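Local coordinates for Alr4995 protein (Nostoc sp., PDB 6LRF), which probably combines two activities in one chain, hydrolysing arginine to ornithine, ammonia and carbon dioxide as a dihydrolase and converting ornithine to proline as a cyclodeaminase, at residues N22-G27 against R165-D170; V370-V375 against I564-S569. All blocks are in the same frame, centred on the assembly; numbering follows the deposited sequence.

Contact 1: N22-G27 against R165-D170; sequences NPWMEG and RFYHLD
Trp24 reaches Arg165 through one straight hydrogen bond: indole NE1 donates to the backbone O of Arg165 at 2.7 Å (N-H...O angle 167°). The acceptor lies almost exactly in the indole plane, at the edge, which helps to set the turn of the ring. Arg165 CB stands well out of that plane, 4.0 Å from NE1.

In a CH-pi contact, Asn22 CB sits over the centre of one face of the Tyr167 ring, 3.8 Å from its centroid, and the amide is stacked on the ring, planes 20° apart. With CG set between the backbone N and the carbonyl carbon (chi1 64°), the phenol of Tyr167 lies under Asn22. ND2 comes close to the hydroxyl, but at a poor angle; amide and phenol instead bond to the backbone oxygens of Ala258 and Gly259.

Both loops lie in the N-terminal, probably dihydrolase, half, related to dimethylarginine dimethylhydrolases of the guanidine-modifying superfamily, which share a five-bladed beta/alpha propeller.

Looser apolar contacts complete the interface: Trp24 CD1 approaches Tyr167 CE1 to 4.1 Å, and Pro23 CG rests near Arg165 CA. Trp479 of the second subunit packs edge-to-face with Trp24. The Arg165 guanidinium pairs with Asp163 and Glu210 and, through NH1, with Glu475 of the second subunit.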
ATOM      1  N   ASN B  22     -34.323  21.284  -1.670  1.00 38.40           N
ATOM      2  CA  ASN B  22     -33.651  20.599  -0.564  1.00 42.03           C
ATOM      3  C   ASN B  22     -33.574  19.088  -0.851  1.00 47.80           C
ATOM      4  O   ASN B  22     -34.352  18.575  -1.657  1.00 46.49           O
ATOM      5  CB  ASN B  22     -34.344  20.900   0.787  1.00 40.10           C
ATOM      6  CG  ASN B  22     -35.705  20.230   0.941  1.00 43.27           C
ATOM      7  OD1 ASN B  22     -35.806  19.008   0.970  1.00 42.22           O
ATOM      8  ND2 ASN B  22     -36.755  21.041   1.110  1.00 41.26           N
ATOM      9  N   PRO B  23     -32.623  18.373  -0.212  1.00 49.55           N
ATOM     10  CA  PRO B  23     -32.382  16.963  -0.570  1.00 52.81           C
ATOM     11  C   PRO B  23     -33.574  16.021  -0.360  1.00 50.53           C
ATOM     12  O   PRO B  23     -33.669  15.013  -1.056  1.00 51.75           O
ATOM     13  CB  PRO B  23     -31.216  16.557   0.352  1.00 48.19           C
ATOM     14  CG  PRO B  23     -31.235  17.557   1.471  1.00 48.09           C
ATOM     15  CD  PRO B  23     -31.665  18.838   0.808  1.00 50.16           C
ATOM     16  N   TRP B  24     -34.464  16.330   0.576  1.00 49.64           N
ATOM     17  CA  TRP B  24     -35.623  15.474   0.813  1.00 45.48           C
ATOM     18  C   TRP B  24     -36.622  15.499  -0.350  1.00 46.76           C
ATOM     19  O   TRP B  24     -37.476  14.613  -0.464  1.00 44.08           O
ATOM     20  CB  TRP B  24     -36.332  15.887   2.093  1.00 41.39           C
ATOM     21  CG  TRP B  24     -35.503  15.767   3.320  1.00 44.84           C
ATOM     22  CD1 TRP B  24     -34.704  16.728   3.867  1.00 39.42           C
ATOM     23  CD2 TRP B  24     -35.402  14.623   4.177  1.00 41.67           C
ATOM     24  NE1 TRP B  24     -34.108  16.252   5.010  1.00 40.29           N
ATOM     25  CE2 TRP B  24     -34.519  14.962   5.224  1.00 42.92           C
ATOM     26  CE3 TRP B  24     -35.969  13.343   4.158  1.00 47.35           C
ATOM     27  CZ2 TRP B  24     -34.187  14.067   6.244  1.00 43.45           C
ATOM     28  CZ3 TRP B  24     -35.641  12.451   5.173  1.00 45.09           C
ATOM     29  CH2 TRP B  24     -34.756  12.817   6.199  1.00 47.92           C
HETATM   30  N   MSE B  25     -36.521  16.527  -1.196  1.00 47.86           N
HETATM   31  CA  MSE B  25     -37.403  16.681  -2.360  1.00 49.03           C
HETATM   32  C   MSE B  25     -36.933  15.887  -3.568  1.00 50.99           C
HETATM   33  O   MSE B  25     -37.637  15.805  -4.573  1.00 53.18           O
HETATM   34  CB  MSE B  25     -37.515  18.151  -2.770  1.00 47.31           C
HETATM   35  CG  MSE B  25     -38.485  18.980  -1.932  1.00 54.36           C
HETATM   36 SE   MSE B  25     -38.591  20.846  -2.549  1.00 68.99          SE
HETATM   37  CE  MSE B  25     -39.842  21.545  -1.196  1.00 59.19           C
ATOM     38  N   GLU B  26     -35.732  15.331  -3.479  1.00 54.72           N
ATOM     39  CA  GLU B  26     -35.130  14.633  -4.606  1.00 54.79           C
ATOM     40  C   GLU B  26     -35.983  13.440  -5.042  1.00 52.97           C
ATOM     41  O   GLU B  26     -36.414  12.636  -4.207  1.00 52.37           O
ATOM     42  CB  GLU B  26     -33.713  14.188  -4.243  1.00 53.16           C
ATOM     43  CG  GLU B  26     -32.628  14.877  -5.047  1.00 59.39           C
ATOM     44  CD  GLU B  26     -32.785  14.646  -6.537  1.00 67.40           C
ATOM     45  OE1 GLU B  26     -32.907  13.463  -6.942  1.00 62.61           O
ATOM     46  OE2 GLU B  26     -32.782  15.643  -7.299  1.00 65.79           O
ATOM     47  N   GLY B  27     -36.252  13.350  -6.345  1.00 52.01           N
ATOM     48  CA  GLY B  27     -37.031  12.253  -6.901  1.00 55.63           C
ATOM     49  C   GLY B  27     -38.455  12.144  -6.374  1.00 60.94           C
ATOM     50  O   GLY B  27     -39.049  11.061  -6.379  1.00 55.19           O
ATOM     51  N   ARG B 165     -29.135  17.444   5.115  1.00 34.40           N
ATOM     52  CA  ARG B 165     -30.452  16.873   5.390  1.00 40.19           C
ATOM     53  C   ARG B 165     -31.214  17.742   6.390  1.00 40.24           C
ATOM     54  O   ARG B 165     -32.431  17.904   6.295  1.00 39.16           O
ATOM     55  CB  ARG B 165     -30.327  15.446   5.926  1.00 38.90           C
ATOM     56  CG  ARG B 165     -29.828  14.429   4.890  1.00 44.27           C
ATOM     57  CD  ARG B 165     -29.544  13.083   5.535  1.00 39.33           C
ATOM     58  NE  ARG B 165     -28.469  13.179   6.514  1.00 42.32           N
ATOM     59  CZ  ARG B 165     -28.288  12.334   7.522  1.00 44.89           C
ATOM     60  NH1 ARG B 165     -29.116  11.310   7.696  1.00 39.09           N
ATOM     61  NH2 ARG B 165     -27.274  12.514   8.361  1.00 43.54           N
ATOM     62  N   PHE B 166     -30.482  18.300   7.348  1.00 33.72           N
ATOM     63  CA  PHE B 166     -31.073  19.144   8.372  1.00 33.93           C
ATOM     64  C   PHE B 166     -30.685  20.580   8.071  1.00 30.78           C
ATOM     65  O   PHE B 166     -29.862  21.196   8.770  1.00 28.07           O
ATOM     66  CB  PHE B 166     -30.627  18.671   9.752  1.00 35.59           C
ATOM     67  CG  PHE B 166     -30.825  17.189   9.950  1.00 37.19           C
ATOM     68  CD1 PHE B 166     -32.096  16.674  10.177  1.00 35.64           C
ATOM     69  CD2 PHE B 166     -29.751  16.307   9.860  1.00 35.69           C
ATOM     70  CE1 PHE B 166     -32.290  15.300  10.335  1.00 37.68           C
ATOM     71  CE2 PHE B 166     -29.933  14.938  10.023  1.00 38.47           C
ATOM     72  CZ  PHE B 166     -31.205  14.432  10.261  1.00 39.63           C
ATOM     73  N   TYR B 167     -31.302  21.072   6.993  1.00 30.00           N
ATOM     74  CA  TYR B 167     -30.984  22.338   6.345  1.00 30.42           C
ATOM     75  C   TYR B 167     -31.638  23.545   7.037  1.00 30.18           C
ATOM     76  O   TYR B 167     -31.212  24.685   6.835  1.00 29.17           O
ATOM     77  CB  TYR B 167     -31.405  22.276   4.863  1.00 28.34           C
ATOM     78  CG  TYR B 167     -32.906  22.107   4.645  1.00 35.98           C
ATOM     79  CD1 TYR B 167     -33.522  20.868   4.795  1.00 33.94           C
ATOM     80  CD2 TYR B 167     -33.704  23.195   4.304  1.00 31.11           C
ATOM     81  CE1 TYR B 167     -34.891  20.719   4.605  1.00 34.91           C
ATOM     82  CE2 TYR B 167     -35.077  23.057   4.111  1.00 34.19           C
ATOM     83  CZ  TYR B 167     -35.667  21.817   4.261  1.00 37.58           C
ATOM     84  OH  TYR B 167     -37.036  21.674   4.072  1.00 41.24           O
ATOM     85  N   HIS B 168     -32.678  23.287   7.833  1.00 28.30           N
ATOM     86  CA  HIS B 168     -33.253  24.302   8.720  1.00 27.88           C
ATOM     87  C   HIS B 168     -32.988  23.919  10.167  1.00 26.28           C
ATOM     88  O   HIS B 168     -32.937  22.739  10.507  1.00 27.28           O
ATOM     89  CB  HIS B 168     -34.769  24.456   8.507  1.00 28.78           C
ATOM     90  CG  HIS B 168     -35.142  25.318   7.343  1.00 29.21           C
ATOM     91  ND1 HIS B 168     -36.355  25.201   6.692  1.00 34.10           N
ATOM     92  CD2 HIS B 168     -34.482  26.330   6.730  1.00 29.39           C
ATOM     93  CE1 HIS B 168     -36.416  26.089   5.715  1.00 31.50           C
ATOM     94  NE2 HIS B 168     -35.295  26.789   5.716  1.00 30.28           N
ATOM     95  N   LEU B 169     -32.840  24.921  11.015  1.00 23.39           N
ATOM     96  CA  LEU B 169     -32.595  24.701  12.430  1.00 21.17           C
ATOM     97  C   LEU B 169     -33.681  23.863  13.092  1.00 27.24           C
ATOM     98  O   LEU B 169     -33.382  23.028  13.949  1.00 23.65           O
ATOM     99  CB  LEU B 169     -32.478  26.037  13.147  1.00 20.59           C
ATOM    100  CG  LEU B 169     -32.095  25.925  14.622  1.00 23.17           C
ATOM    101  CD1 LEU B 169     -30.733  25.175  14.778  1.00 25.54           C
ATOM    102  CD2 LEU B 169     -32.062  27.302  15.280  1.00 26.23           C
ATOM    103  N   ASP B 170     -34.938  24.076  12.694  1.00 23.60           N
ATOM    104  CA  ASP B 170     -36.063  23.405  13.353  1.00 27.57           C
ATOM    105  C   ASP B 170     -36.223  21.938  12.949  1.00 29.50           C
ATOM    106  O   ASP B 170     -37.115  21.252  13.448  1.00 31.60           O
ATOM    107  CB  ASP B 170     -37.380  24.174  13.100  1.00 29.60           C
ATOM    108  CG  ASP B 170     -37.917  24.035  11.670  1.00 34.49           C
ATOM    109  OD1 ASP B 170     -37.208  23.529  10.771  1.00 32.93           O
ATOM    110  OD2 ASP B 170     -39.081  24.465  11.441  1.00 33.40           O
TER

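Contact 2: V370-V375 against I564-S569; sequences VIQDGV and IRRHGS
The chain makes a type II beta turn from Gln372 to Val375, closed by a weak backbone bond from Val375 N to Gln372 O, and the turn meets the last turn of helix 554-567, where Val375 and Arg566 bring their CA atoms to 5.9 Å. It thereby joins a loop after strand 366-369 to the C-terminal Rossmann-fold region. Gly374, with positive phi, stands at the third position of the turn, where glycine is common. Gly374 O accepts a hydrogen bond from Arg565 NE at 3.0 Å, nearly straight at 170°. Because this oxygen lies at the edge of the guanidinium, and the donor lies in the carbonyl plane, the two flat groups meet in plane. The bend of the arginine at chi3 (61°) turns the NE edge of the guanidinium toward Gly374 O, and NH1 finds a further acceptor in Pro605 O.

Val375 packs on the helix backbone between the two arginines. CG1 touches Arg566 CB at 3.8 Å, while CG2 lies 3.9 Å from Arg565 O. Gln372, extended with CG anti to its N (chi1 -180°), crosses the Arg566 side chain at about a right angle. Its OE1 lies 3.9 Å from Arg566 CG, and NE2 gives a weak hydrogen bond of 3.5 Å to Arg566 O.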
ATOM      1  N   VAL B 370       3.328  36.608  30.923  1.00 25.51           N
ATOM      2  CA  VAL B 370       3.496  35.270  31.463  1.00 25.82           C
ATOM      3  C   VAL B 370       3.509  35.367  32.994  1.00 28.07           C
ATOM      4  O   VAL B 370       4.228  36.204  33.547  1.00 26.59           O
ATOM      5  CB  VAL B 370       4.817  34.622  30.956  1.00 27.37           C
ATOM      6  CG1 VAL B 370       5.061  33.290  31.632  1.00 25.76           C
ATOM      7  CG2 VAL B 370       4.797  34.475  29.453  1.00 18.94           C
ATOM      8  N   ILE B 371       2.728  34.536  33.686  1.00 26.19           N
ATOM      9  CA  ILE B 371       2.749  34.575  35.150  1.00 29.15           C
ATOM     10  C   ILE B 371       3.311  33.296  35.778  1.00 32.36           C
ATOM     11  O   ILE B 371       3.740  33.293  36.924  1.00 36.51           O
ATOM     12  CB  ILE B 371       1.349  34.842  35.744  1.00 34.90           C
ATOM     13  CG1 ILE B 371       0.326  33.827  35.235  1.00 29.69           C
ATOM     14  CG2 ILE B 371       0.896  36.284  35.459  1.00 27.34           C
ATOM     15  CD1 ILE B 371      -1.086  34.227  35.546  1.00 38.81           C
ATOM     16  N   GLN B 372       3.319  32.215  35.011  1.00 33.33           N
ATOM     17  CA  GLN B 372       3.781  30.912  35.482  1.00 29.63           C
ATOM     18  C   GLN B 372       4.799  30.377  34.474  1.00 31.48           C
ATOM     19  O   GLN B 372       4.475  30.261  33.288  1.00 25.01           O
ATOM     20  CB  GLN B 372       2.580  29.974  35.631  1.00 29.85           C
ATOM     21  CG  GLN B 372       2.875  28.588  36.107  1.00 36.09           C
ATOM     22  CD  GLN B 372       1.604  27.761  36.241  1.00 39.98           C
ATOM     23  OE1 GLN B 372       0.486  28.285  36.133  1.00 40.23           O
ATOM     24  NE2 GLN B 372       1.768  26.457  36.468  1.00 45.27           N
ATOM     25  N   ASP B 373       6.031  30.111  34.918  1.00 28.45           N
ATOM     26  CA  ASP B 373       7.076  29.576  34.037  1.00 29.72           C
ATOM     27  C   ASP B 373       6.554  28.477  33.099  1.00 24.24           C
ATOM     28  O   ASP B 373       5.911  27.540  33.555  1.00 19.96           O
ATOM     29  CB  ASP B 373       8.232  29.000  34.859  1.00 33.34           C
ATOM     30  CG  ASP B 373       9.265  30.035  35.230  1.00 37.45           C
ATOM     31  OD1 ASP B 373       9.020  31.248  35.032  1.00 35.84           O
ATOM     32  OD2 ASP B 373      10.328  29.619  35.736  1.00 42.38           O
ATOM     33  N   GLY B 374       6.828  28.598  31.800  1.00 21.38           N
ATOM     34  CA  GLY B 374       6.445  27.565  30.846  1.00 22.89           C
ATOM     35  C   GLY B 374       4.953  27.498  30.537  1.00 23.92           C
ATOM     36  O   GLY B 374       4.468  26.478  30.075  1.00 19.13           O
ATOM     37  N   VAL B 375       4.226  28.585  30.793  1.00 22.32           N
ATOM     38  CA  VAL B 375       2.790  28.642  30.508  1.00 19.49           C
ATOM     39  C   VAL B 375       2.510  29.982  29.834  1.00 20.96           C
ATOM     40  O   VAL B 375       2.918  31.013  30.335  1.00 19.93           O
ATOM     41  CB  VAL B 375       1.938  28.489  31.794  1.00 24.90           C
ATOM     42  CG1 VAL B 375       0.453  28.723  31.510  1.00 20.84           C
ATOM     43  CG2 VAL B 375       2.147  27.111  32.435  1.00 20.23           C
ATOM     44  N   ILE B 564      -3.255  22.230  29.949  1.00 20.66           N
ATOM     45  CA  ILE B 564      -2.827  21.155  30.846  1.00 21.16           C
ATOM     46  C   ILE B 564      -1.547  21.563  31.592  1.00 20.44           C
ATOM     47  O   ILE B 564      -1.428  21.321  32.788  1.00 21.10           O
ATOM     48  CB  ILE B 564      -2.604  19.814  30.090  1.00 22.32           C
ATOM     49  CG1 ILE B 564      -3.862  19.421  29.298  1.00 22.59           C
ATOM     50  CG2 ILE B 564      -2.270  18.690  31.073  1.00 23.64           C
ATOM     51  CD1 ILE B 564      -5.139  19.360  30.146  1.00 30.27           C
ATOM     52  N   ARG B 565      -0.605  22.207  30.898  1.00 20.12           N
ATOM     53  CA  ARG B 565       0.602  22.690  31.560  1.00 20.62           C
ATOM     54  C   ARG B 565       0.215  23.692  32.665  1.00 22.95           C
ATOM     55  O   ARG B 565       0.803  23.679  33.748  1.00 24.52           O
ATOM     56  CB  ARG B 565       1.585  23.306  30.553  1.00 16.91           C
ATOM     57  CG  ARG B 565       2.210  22.280  29.573  1.00 20.34           C
ATOM     58  CD  ARG B 565       3.226  22.938  28.634  1.00 18.51           C
ATOM     59  NE  ARG B 565       4.340  23.518  29.387  1.00 25.92           N
ATOM     60  CZ  ARG B 565       5.434  22.847  29.742  1.00 25.87           C
ATOM     61  NH1 ARG B 565       5.581  21.573  29.382  1.00 19.12           N
ATOM     62  NH2 ARG B 565       6.381  23.448  30.452  1.00 24.16           N
ATOM     63  N   ARG B 566      -0.807  24.513  32.424  1.00 22.02           N
ATOM     64  CA  ARG B 566      -1.228  25.467  33.445  1.00 24.26           C
ATOM     65  C   ARG B 566      -1.758  24.776  34.693  1.00 25.93           C
ATOM     66  O   ARG B 566      -1.397  25.144  35.804  1.00 25.26           O
ATOM     67  CB  ARG B 566      -2.289  26.426  32.918  1.00 27.61           C
ATOM     68  CG  ARG B 566      -2.651  27.484  33.968  1.00 25.66           C
ATOM     69  CD  ARG B 566      -3.488  28.599  33.394  1.00 25.70           C
ATOM     70  NE  ARG B 566      -4.789  28.103  32.955  1.00 34.70           N
ATOM     71  CZ  ARG B 566      -5.187  28.086  31.684  1.00 40.83           C
ATOM     72  NH1 ARG B 566      -4.381  28.547  30.729  1.00 36.73           N
ATOM     73  NH2 ARG B 566      -6.392  27.610  31.366  1.00 40.56           N
ATOM     74  N   HIS B 567      -2.607  23.772  34.511  1.00 27.81           N
ATOM     75  CA  HIS B 567      -3.158  23.018  35.641  1.00 28.82           C
ATOM     76  C   HIS B 567      -2.109  22.117  36.292  1.00 28.19           C
ATOM     77  O   HIS B 567      -2.218  21.796  37.476  1.00 28.93           O
ATOM     78  CB  HIS B 567      -4.355  22.185  35.188  1.00 25.08           C
ATOM     79  CG  HIS B 567      -5.592  22.994  34.981  1.00 36.32           C
ATOM     80  ND1 HIS B 567      -6.635  23.003  35.884  1.00 35.33           N
ATOM     81  CD2 HIS B 567      -5.944  23.847  33.989  1.00 33.28           C
ATOM     82  CE1 HIS B 567      -7.584  23.812  35.447  1.00 38.88           C
ATOM     83  NE2 HIS B 567      -7.188  24.339  34.301  1.00 38.50           N
ATOM     84  N   GLY B 568      -1.115  21.696  35.506  1.00 25.71           N
ATOM     85  CA  GLY B 568       0.066  21.028  36.040  1.00 23.49           C
ATOM     86  C   GLY B 568       0.080  19.521  35.859  1.00 25.68           C
ATOM     87  O   GLY B 568       1.112  18.891  36.025  1.00 29.53           O
ATOM     88  N   SER B 569      -1.073  18.942  35.539  1.00 25.41           N
ATOM     89  CA  SER B 569      -1.171  17.526  35.215  1.00 24.25           C
ATOM     90  C   SER B 569      -2.527  17.247  34.606  1.00 28.55           C
ATOM     91  O   SER B 569      -3.471  18.018  34.791  1.00 23.56           O
ATOM     92  CB  SER B 569      -0.970  16.639  36.451  1.00 30.41           C
ATOM     93  OG  SER B 569      -2.128  16.655  37.278  1.00 28.89           O
TER

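Overall arrangement
Contact 1 and contact 2 illustrate two levels of long-range contact: one within a domain, the other between regions of the chain. They follow in series along the sequence and lie on opposite sides of the chain's centre, with their own centres 47 Å apart and nearest atoms about 30 Å apart, so neither touches the other. Contact 1 joins two loops within the N-terminal, probably dihydrolase, region and is extended by a neighbouring subunit; contact 2 links two different regions of the chain, and no other chain of the assembly touches its segments. The structure is unliganded, and neither contact can be assigned to substrate binding from its geometry alone.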